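Local atomic coordinates of 39 kDa initiator binding protein (Trichomonas vaginalis, PDB entry 1PP7), a protein that binds the initiator element of core promoters and so probably directs transcription initiation, this chain comprising its N-terminal DNA-binding domain. Residues 35-39 and 110-115; 53-57 and 68-72. All blocks are in the same frame, centred on the assembly; numbering follows the deposited sequence.

Contact 1 (35-39 and 110-115). With ZN (zinc ion), chain I.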
ATOM      1  N   PRO C  35       0.206   7.818   2.477  1.00 25.67           N
ATOM      2  CA  PRO C  35       0.476   7.010   3.676  1.00 23.03           C
ATOM      3  C   PRO C  35      -0.778   6.314   4.173  1.00 25.82           C
ATOM      4  O   PRO C  35      -0.724   5.095   4.420  1.00 24.97           O
ATOM      5  CB  PRO C  35       0.969   8.035   4.717  1.00 17.66           C
ATOM      6  CG  PRO C  35       1.551   9.106   3.882  1.00 22.82           C
ATOM      7  CD  PRO C  35       0.574   9.231   2.709  1.00 20.81           C
ATOM      8  N   ARG C  36      -1.892   7.076   4.318  1.00 21.46           N
ATOM      9  CA  ARG C  36      -3.127   6.505   4.835  1.00 22.17           C
ATOM     10  C   ARG C  36      -3.818   5.638   3.820  1.00 27.54           C
ATOM     11  O   ARG C  36      -4.603   4.746   4.188  1.00 33.20           O
ATOM     12  CB  ARG C  36      -4.065   7.569   5.361  1.00 23.69           C
ATOM     13  CG  ARG C  36      -3.563   8.216   6.622  1.00 23.63           C
ATOM     14  CD  ARG C  36      -4.694   8.896   7.287  1.00 22.11           C
ATOM     15  NE  ARG C  36      -4.314   9.765   8.384  1.00 20.83           N
ATOM     16  CZ  ARG C  36      -5.234  10.410   9.084  1.00 29.24           C
ATOM     17  NH1 ARG C  36      -6.521  10.239   8.720  1.00 24.80           N
ATOM     18  NH2 ARG C  36      -4.908  11.158  10.158  1.00 22.63           N
ATOM     19  N   LYS C  37      -3.551   5.883   2.543  1.00 23.89           N
ATOM     20  CA  LYS C  37      -4.088   4.980   1.545  1.00 27.01           C
ATOM     21  C   LYS C  37      -3.293   3.654   1.708  1.00 26.21           C
ATOM     22  O   LYS C  37      -3.893   2.578   1.760  1.00 29.11           O
ATOM     23  CB  LYS C  37      -3.922   5.535   0.130  1.00 22.94           C
ATOM     24  CG  LYS C  37      -4.793   6.764  -0.068  1.00 25.66           C
ATOM     25  CD  LYS C  37      -4.404   7.542  -1.303  1.00 27.28           C
ATOM     26  CE  LYS C  37      -5.638   8.113  -1.965  1.00 29.63           C
ATOM     27  NZ  LYS C  37      -5.334   9.176  -3.012  1.00 36.00           N
ATOM     28  N   LEU C  38      -1.966   3.721   1.827  1.00 21.99           N
ATOM     29  CA  LEU C  38      -1.199   2.489   1.989  1.00 22.07           C
ATOM     30  C   LEU C  38      -1.689   1.807   3.234  1.00 24.76           C
ATOM     31  O   LEU C  38      -1.917   0.598   3.229  1.00 28.08           O
ATOM     32  CB  LEU C  38       0.300   2.747   2.172  1.00 25.15           C
ATOM     33  CG  LEU C  38       1.248   2.060   1.190  1.00 32.48           C
ATOM     34  CD1 LEU C  38       2.678   2.084   1.725  1.00 28.34           C
ATOM     35  CD2 LEU C  38       0.746   0.640   0.890  1.00 32.13           C
ATOM     36  N   HIS C  39      -1.886   2.601   4.285  1.00 21.64           N
ATOM     37  CA  HIS C  39      -2.277   2.070   5.562  1.00 24.83           C
ATOM     38  C   HIS C  39      -3.640   1.433   5.543  1.00 26.99           C
ATOM     39  O   HIS C  39      -3.820   0.334   6.112  1.00 27.71           O
ATOM     40  CB  HIS C  39      -2.164   3.137   6.678  1.00 28.98           C
ATOM     41  CG  HIS C  39      -1.939   2.556   8.037  1.00 27.02           C
ATOM     42  ND1 HIS C  39      -2.976   2.257   8.904  1.00 26.29           N
ATOM     43  CD2 HIS C  39      -0.809   2.083   8.625  1.00 26.79           C
ATOM     44  CE1 HIS C  39      -2.495   1.623   9.965  1.00 29.46           C
ATOM     45  NE2 HIS C  39      -1.182   1.502   9.821  1.00 26.98           N
ATOM     46  N   PHE C 110       4.722   4.248  11.425  1.00 38.24           N
ATOM     47  CA  PHE C 110       3.862   3.567  10.492  1.00 35.09           C
ATOM     48  C   PHE C 110       3.862   2.074  10.929  1.00 35.05           C
ATOM     49  O   PHE C 110       4.799   1.299  10.666  1.00 32.76           O
ATOM     50  CB  PHE C 110       4.401   3.815   9.073  1.00 29.81           C
ATOM     51  CG  PHE C 110       3.515   3.286   7.986  1.00 30.93           C
ATOM     52  CD1 PHE C 110       3.611   1.944   7.570  1.00 29.02           C
ATOM     53  CD2 PHE C 110       2.527   4.097   7.419  1.00 29.99           C
ATOM     54  CE1 PHE C 110       2.730   1.430   6.617  1.00 29.53           C
ATOM     55  CE2 PHE C 110       1.634   3.573   6.454  1.00 32.00           C
ATOM     56  CZ  PHE C 110       1.741   2.244   6.062  1.00 29.07           C
ATOM     57  N   THR C 111       2.788   1.680  11.595  1.00 33.05           N
ATOM     58  CA  THR C 111       2.691   0.333  12.131  1.00 34.73           C
ATOM     59  C   THR C 111       1.293  -0.223  12.013  1.00 36.72           C
ATOM     60  O   THR C 111       0.354   0.485  11.594  1.00 35.97           O
ATOM     61  CB  THR C 111       3.023   0.315  13.653  1.00 35.43           C
ATOM     62  OG1 THR C 111       1.970   0.964  14.397  1.00 35.36           O
ATOM     63  CG2 THR C 111       4.259   1.072  13.930  1.00 37.23           C
ATOM     64  N   ARG C 112       1.184  -1.486  12.449  1.00 38.09           N
ATOM     65  CA  ARG C 112      -0.049  -2.259  12.479  1.00 37.91           C
ATOM     66  C   ARG C 112      -1.166  -1.363  12.954  1.00 35.28           C
ATOM     67  O   ARG C 112      -2.206  -1.335  12.331  1.00 38.23           O
ATOM     68  CB  ARG C 112       0.108  -3.467  13.414  1.00 39.82           C
ATOM     69  CG  ARG C 112      -1.014  -4.533  13.386  1.00 45.25           C
ATOM     70  CD  ARG C 112      -0.558  -5.853  12.748  1.00 50.96           C
ATOM     71  NE  ARG C 112       0.663  -6.387  13.357  1.00 48.39           N
ATOM     72  CZ  ARG C 112       1.260  -7.513  12.974  1.00 48.87           C
ATOM     73  NH1 ARG C 112       0.760  -8.228  11.979  1.00 49.49           N
ATOM     74  NH2 ARG C 112       2.349  -7.940  13.598  1.00 48.80           N
ATOM     75  N   ASN C 113      -0.973  -0.633  14.046  1.00 34.20           N
ATOM     76  CA  ASN C 113      -2.019   0.280  14.517  1.00 35.00           C
ATOM     77  C   ASN C 113      -1.659   1.767  14.664  1.00 33.72           C
ATOM     78  O   ASN C 113      -2.170   2.475  15.539  1.00 37.24           O
ATOM     79  CB  ASN C 113      -2.714  -0.242  15.801  1.00 41.85           C
ATOM     80  CG  ASN C 113      -1.743  -0.685  16.867  1.00 47.47           C
ATOM     81  OD1 ASN C 113      -0.865   0.089  17.285  1.00 56.04           O
ATOM     82  ND2 ASN C 113      -1.880  -1.948  17.317  1.00 50.28           N
ATOM     83  N   SER C 114      -0.781   2.263  13.804  1.00 31.64           N
ATOM     84  CA  SER C 114      -0.504   3.680  13.854  1.00 30.52           C
ATOM     85  C   SER C 114       0.044   4.181  12.542  1.00 27.64           C
ATOM     86  O   SER C 114       0.766   3.465  11.863  1.00 29.73           O
ATOM     87  CB  SER C 114       0.443   4.045  15.052  1.00 33.79           C
ATOM     88  OG  SER C 114       1.850   4.111  14.751  1.00 30.70           O
ATOM     89  N   VAL C 115      -0.369   5.395  12.170  1.00 28.58           N
ATOM     90  CA  VAL C 115       0.150   6.128  10.990  1.00 27.90           C
ATOM     91  C   VAL C 115       0.371   7.567  11.484  1.00 28.72           C
ATOM     92  O   VAL C 115      -0.604   8.318  11.604  1.00 21.73           O
ATOM     93  CB  VAL C 115      -0.837   6.384   9.892  1.00 29.84           C
ATOM     94  CG1 VAL C 115      -0.076   6.449   8.544  1.00 30.52           C
ATOM     95  CG2 VAL C 115      -2.000   5.454   9.983  1.00 28.09           C
TER
HETATM   96 ZN    ZN I 132      -4.850   3.082   9.097  1.00 39.56          ZN
HETATM   97  O   HOH W   1      -1.785  10.025   9.483  1.00 30.54           O
HETATM   98  O   HOH W   2      -6.554   1.561   8.725  1.00 23.36           O

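Contact 2 (53-57 and 68-72). With nucleotides of chain B.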
ATOM      1  N   GLU C  53      -2.489 -12.127  -0.732  1.00 53.75           N
ATOM      2  CA  GLU C  53      -1.555 -13.021  -1.487  1.00 58.97           C
ATOM      3  C   GLU C  53      -1.371 -12.443  -2.906  1.00 58.11           C
ATOM      4  O   GLU C  53      -0.276 -12.045  -3.314  1.00 57.80           O
ATOM      5  CB  GLU C  53      -2.133 -14.462  -1.736  1.00 61.65           C
ATOM      6  CG  GLU C  53      -2.075 -15.612  -0.657  1.00 67.22           C
ATOM      7  CD  GLU C  53      -2.894 -16.909  -1.077  1.00 70.33           C
ATOM      8  OE1 GLU C  53      -2.898 -17.943  -0.340  1.00 73.20           O
ATOM      9  OE2 GLU C  53      -3.544 -16.893  -2.153  1.00 69.19           O
ATOM     10  N   GLU C  54      -2.474 -12.466  -3.657  1.00 56.61           N
ATOM     11  CA  GLU C  54      -2.507 -11.996  -5.029  1.00 56.57           C
ATOM     12  C   GLU C  54      -1.845 -10.603  -5.166  1.00 52.44           C
ATOM     13  O   GLU C  54      -0.995 -10.406  -6.040  1.00 49.05           O
ATOM     14  CB  GLU C  54      -3.959 -11.964  -5.541  1.00 59.11           C
ATOM     15  CG  GLU C  54      -4.795 -13.207  -5.185  1.00 72.55           C
ATOM     16  CD  GLU C  54      -4.807 -14.322  -6.270  1.00 79.63           C
ATOM     17  OE1 GLU C  54      -5.539 -14.178  -7.294  1.00 82.76           O
ATOM     18  OE2 GLU C  54      -4.093 -15.349  -6.099  1.00 81.69           O
ATOM     19  N   ILE C  55      -2.218  -9.645  -4.315  1.00 46.51           N
ATOM     20  CA  ILE C  55      -1.615  -8.329  -4.425  1.00 44.45           C
ATOM     21  C   ILE C  55      -0.186  -8.307  -3.854  1.00 43.71           C
ATOM     22  O   ILE C  55       0.787  -7.936  -4.538  1.00 44.42           O
ATOM     23  CB  ILE C  55      -2.462  -7.257  -3.750  1.00 42.37           C
ATOM     24  CG1 ILE C  55      -3.858  -7.252  -4.356  1.00 42.98           C
ATOM     25  CG2 ILE C  55      -1.814  -5.895  -3.960  1.00 39.57           C
ATOM     26  CD1 ILE C  55      -4.799  -6.225  -3.721  1.00 44.68           C
ATOM     27  N   GLY C  56      -0.030  -8.718  -2.617  1.00 39.94           N
ATOM     28  CA  GLY C  56       1.318  -8.720  -2.099  1.00 40.32           C
ATOM     29  C   GLY C  56       1.537  -7.390  -1.406  1.00 38.13           C
ATOM     30  O   GLY C  56       2.149  -6.474  -1.961  1.00 37.67           O
ATOM     31  N   LEU C  57       0.990  -7.310  -0.195  1.00 34.72           N
ATOM     32  CA  LEU C  57       1.058  -6.168   0.680  1.00 31.90           C
ATOM     33  C   LEU C  57       0.600  -6.679   2.036  1.00 32.09           C
ATOM     34  O   LEU C  57      -0.595  -6.824   2.258  1.00 31.47           O
ATOM     35  CB  LEU C  57       0.130  -5.058   0.193  1.00 30.58           C
ATOM     36  CG  LEU C  57       0.273  -3.750   0.944  1.00 28.85           C
ATOM     37  CD1 LEU C  57       1.746  -3.470   1.061  1.00 28.46           C
ATOM     38  CD2 LEU C  57      -0.491  -2.620   0.226  1.00 31.33           C
ATOM     39  N   LYS C  68       4.628  -6.106  -3.260  1.00 34.81           N
ATOM     40  CA  LYS C  68       5.036  -6.275  -4.637  1.00 36.59           C
ATOM     41  C   LYS C  68       4.623  -4.904  -5.240  1.00 35.31           C
ATOM     42  O   LYS C  68       3.451  -4.661  -5.534  1.00 33.30           O
ATOM     43  CB  LYS C  68       4.270  -7.439  -5.262  1.00 43.26           C
ATOM     44  CG  LYS C  68       4.761  -8.802  -4.806  1.00 50.53           C
ATOM     45  CD  LYS C  68       4.366  -9.884  -5.797  1.00 57.15           C
ATOM     46  CE  LYS C  68       4.897 -11.258  -5.342  1.00 64.62           C
ATOM     47  NZ  LYS C  68       4.876 -12.376  -6.362  1.00 67.25           N
ATOM     48  N   LYS C  69       5.569  -3.987  -5.403  1.00 34.07           N
ATOM     49  CA  LYS C  69       5.191  -2.659  -5.911  1.00 35.98           C
ATOM     50  C   LYS C  69       4.419  -2.706  -7.220  1.00 36.69           C
ATOM     51  O   LYS C  69       3.463  -1.966  -7.417  1.00 35.43           O
ATOM     52  CB  LYS C  69       6.417  -1.763  -6.046  1.00 24.64           C
ATOM     53  CG  LYS C  69       7.059  -1.575  -4.719  1.00 25.68           C
ATOM     54  CD  LYS C  69       8.096  -0.526  -4.740  1.00 22.65           C
ATOM     55  CE  LYS C  69       9.396  -1.073  -5.308  1.00 20.36           C
ATOM     56  NZ  LYS C  69      10.265   0.073  -5.696  1.00 24.09           N
ATOM     57  N   LYS C  70       4.833  -3.594  -8.105  1.00 39.43           N
ATOM     58  CA  LYS C  70       4.167  -3.728  -9.377  1.00 43.01           C
ATOM     59  C   LYS C  70       2.624  -3.855  -9.195  1.00 40.45           C
ATOM     60  O   LYS C  70       1.883  -3.157  -9.872  1.00 36.92           O
ATOM     61  CB  LYS C  70       4.770  -4.930 -10.119  1.00 46.94           C
ATOM     62  CG  LYS C  70       4.476  -4.960 -11.601  1.00 53.50           C
ATOM     63  CD  LYS C  70       5.662  -5.531 -12.364  1.00 62.55           C
ATOM     64  CE  LYS C  70       5.355  -5.664 -13.859  1.00 66.36           C
ATOM     65  NZ  LYS C  70       6.505  -6.274 -14.640  1.00 67.33           N
ATOM     66  N   ASN C  71       2.162  -4.701  -8.254  1.00 38.68           N
ATOM     67  CA  ASN C  71       0.725  -4.909  -8.000  1.00 33.95           C
ATOM     68  C   ASN C  71       0.095  -3.777  -7.198  1.00 36.05           C
ATOM     69  O   ASN C  71      -1.056  -3.392  -7.410  1.00 39.12           O
ATOM     70  CB  ASN C  71       0.509  -6.227  -7.261  1.00 33.00           C
ATOM     71  CG  ASN C  71       0.702  -7.477  -8.179  1.00 39.67           C
ATOM     72  OD1 ASN C  71       1.184  -7.372  -9.312  1.00 39.88           O
ATOM     73  ND2 ASN C  71       0.333  -8.655  -7.671  1.00 37.89           N
ATOM     74  N   VAL C  72       0.848  -3.262  -6.243  1.00 33.90           N
ATOM     75  CA  VAL C  72       0.379  -2.185  -5.419  1.00 30.60           C
ATOM     76  C   VAL C  72       0.175  -0.913  -6.242  1.00 33.28           C
ATOM     77  O   VAL C  72      -0.779  -0.165  -6.017  1.00 28.57           O
ATOM     78  CB  VAL C  72       1.362  -1.940  -4.327  1.00 28.59           C
ATOM     79  CG1 VAL C  72       1.017  -0.634  -3.596  1.00 30.95           C
ATOM     80  CG2 VAL C  72       1.373  -3.147  -3.413  1.00 27.00           C
TER
ATOM     81  P    DA B   3      13.297  -2.091  -6.619  1.00 42.62           P
ATOM     82  OP1  DA B   3      13.795  -2.533  -5.277  1.00 36.25           O
ATOM     83  OP2  DA B   3      11.852  -2.134  -6.944  1.00 39.70           O
ATOM     84  O5'  DA B   3      13.770  -0.599  -6.854  1.00 40.74           O
ATOM     85  C5'  DA B   3      15.002  -0.153  -6.307  1.00 34.58           C
ATOM     86  C4'  DA B   3      15.261   1.265  -6.753  1.00 40.17           C
ATOM     87  O4'  DA B   3      15.400   1.350  -8.196  1.00 38.71           O
ATOM     88  C3'  DA B   3      14.197   2.307  -6.382  1.00 36.38           C
ATOM     89  O3'  DA B   3      14.969   3.443  -6.081  1.00 38.91           O
ATOM     90  C2'  DA B   3      13.508   2.569  -7.705  1.00 34.19           C
ATOM     91  C1'  DA B   3      14.705   2.499  -8.622  1.00 34.15           C
ATOM     92  N9   DA B   3      14.451   2.415 -10.064  1.00 31.05           N
ATOM     93  C8   DA B   3      13.446   1.761 -10.750  1.00 32.30           C
ATOM     94  N7   DA B   3      13.494   1.938 -12.060  1.00 27.49           N
ATOM     95  C5   DA B   3      14.594   2.757 -12.243  1.00 28.91           C
ATOM     96  C6   DA B   3      15.169   3.334 -13.406  1.00 30.73           C
ATOM     97  N6   DA B   3      14.692   3.144 -14.646  1.00 26.28           N
ATOM     98  N1   DA B   3      16.262   4.129 -13.240  1.00 30.07           N
ATOM     99  C2   DA B   3      16.742   4.318 -11.990  1.00 28.07           C
ATOM    100  N3   DA B   3      16.290   3.823 -10.822  1.00 30.48           N
ATOM    101  C4   DA B   3      15.203   3.048 -11.023  1.00 27.65           C
TER

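Contact 1 (35-39 and 110-115)
Thr-111 O is gripped by two donors that reach it from opposite faces of its carbonyl plane: His-39 NE2, at 2.6 Å, and the backbone N of Ser-114. The second of these closes the beta turn of a small hairpin, 110-115, which packs on helix 34-45 of this winged-helix domain. The N-H of the histidine points almost straight at the oxygen (174°) and in the plane of its own ring, so the bond fixes how the imidazole is rotated. Histidine suits this place because its other nitrogen is left for metal: ND1 binds zinc at 2.1 Å, and the ion also holds a water. With CG anti to the backbone N (chi1 -154°), the ring swings out from the helix to lie between the side chains of Phe-110 and Val-115. Val-115 CG2 sits over one face, 3.6 Å from the centroid, in a CH-pi contact. The imidazole edge in turn meets the face of Phe-110 in a T-shaped stack with planes at 89°; Phe-92 and Phe-65 also pack on this phenylalanine. Beyond the ring, one water accepts from Arg-36 NE (2.8 Å) and donates to Val-115 O (3.0 Å).

Contact 2 (53-57 and 68-72)
Gly-56 O accepts a sound hydrogen bond from Lys-68 N (2.8 Å, 153° at the hydrogen), tying the residue that follows helix 49-55 to the N-cap residue of helix 69-76. Glycine suits this spot: the chain leaves the helix with a positive phi of 93°, at which a CB would meet the carbonyl oxygen of Ile-55, and a hydrogen in its place lets Lys-68 pack close. The end of helix 49-55 leaves carbonyls pointing toward the second helix, and Asn-71 meets two of them. Its ND2 gives weak bonds to Glu-54 O at 2.7 Å and to Ile-55 O at 3.2 Å, neither of them straight. Asparagine is apt because a single CH2 carries its amide: with CG anti to its carbonyl carbon (chi1 -74°), ND2 reaches both carbonyls while CB itself packs on Ile-55 O. Within helix 69-76, Lys-68 O takes Val-72 N and, weakly, Asn-71 N, so this one carbonyl serves two backbone N-H groups of the first turn. Beside these polar links, Val-72 CG2 packs against Ile-55 CG2 (4.2 Å) and meets Leu-57 CD2 (4.1 Å); Leu-57 carries the apolar patch on to leucines of helix 34-45. Lys-69 turns away to the DNA: its bent chain runs over leucines of helix 80-89, and NZ gives a weak bond to phosphate oxygen OP2 of DA3 of chain B (3.0 Å) as well as a bond to Asn-84 OD1. Helix 69-76, whose first residue thus reaches the DNA backbone, is followed by helix 80-89, an order consistent with the helix-turn-helix of a winged-helix domain.

Overall arrangement
After helices 6-11 and 16-23 the chain passes 35-39 on helix 34-45, then 53-57 at the end of helix 49-55. After the strand pair 57-59 and 65-67 it returns at 68-72, so contact 2 closes a short loop. Helix 80-89 and the strands 93-99 and 102-106 follow before 110-115 comes back to helix 34-45, and contact 1 closes the long loop that encloses the short one. Their centres lie about 16 Å apart, yet they meet directly where Leu-38 CD2 packs on Leu-57 CD2 at 3.5 Å. Contact 1 ties the last hairpin of this domain to helix 34-45, contact 2 the end of helix 49-55 to the start of helix 69-76.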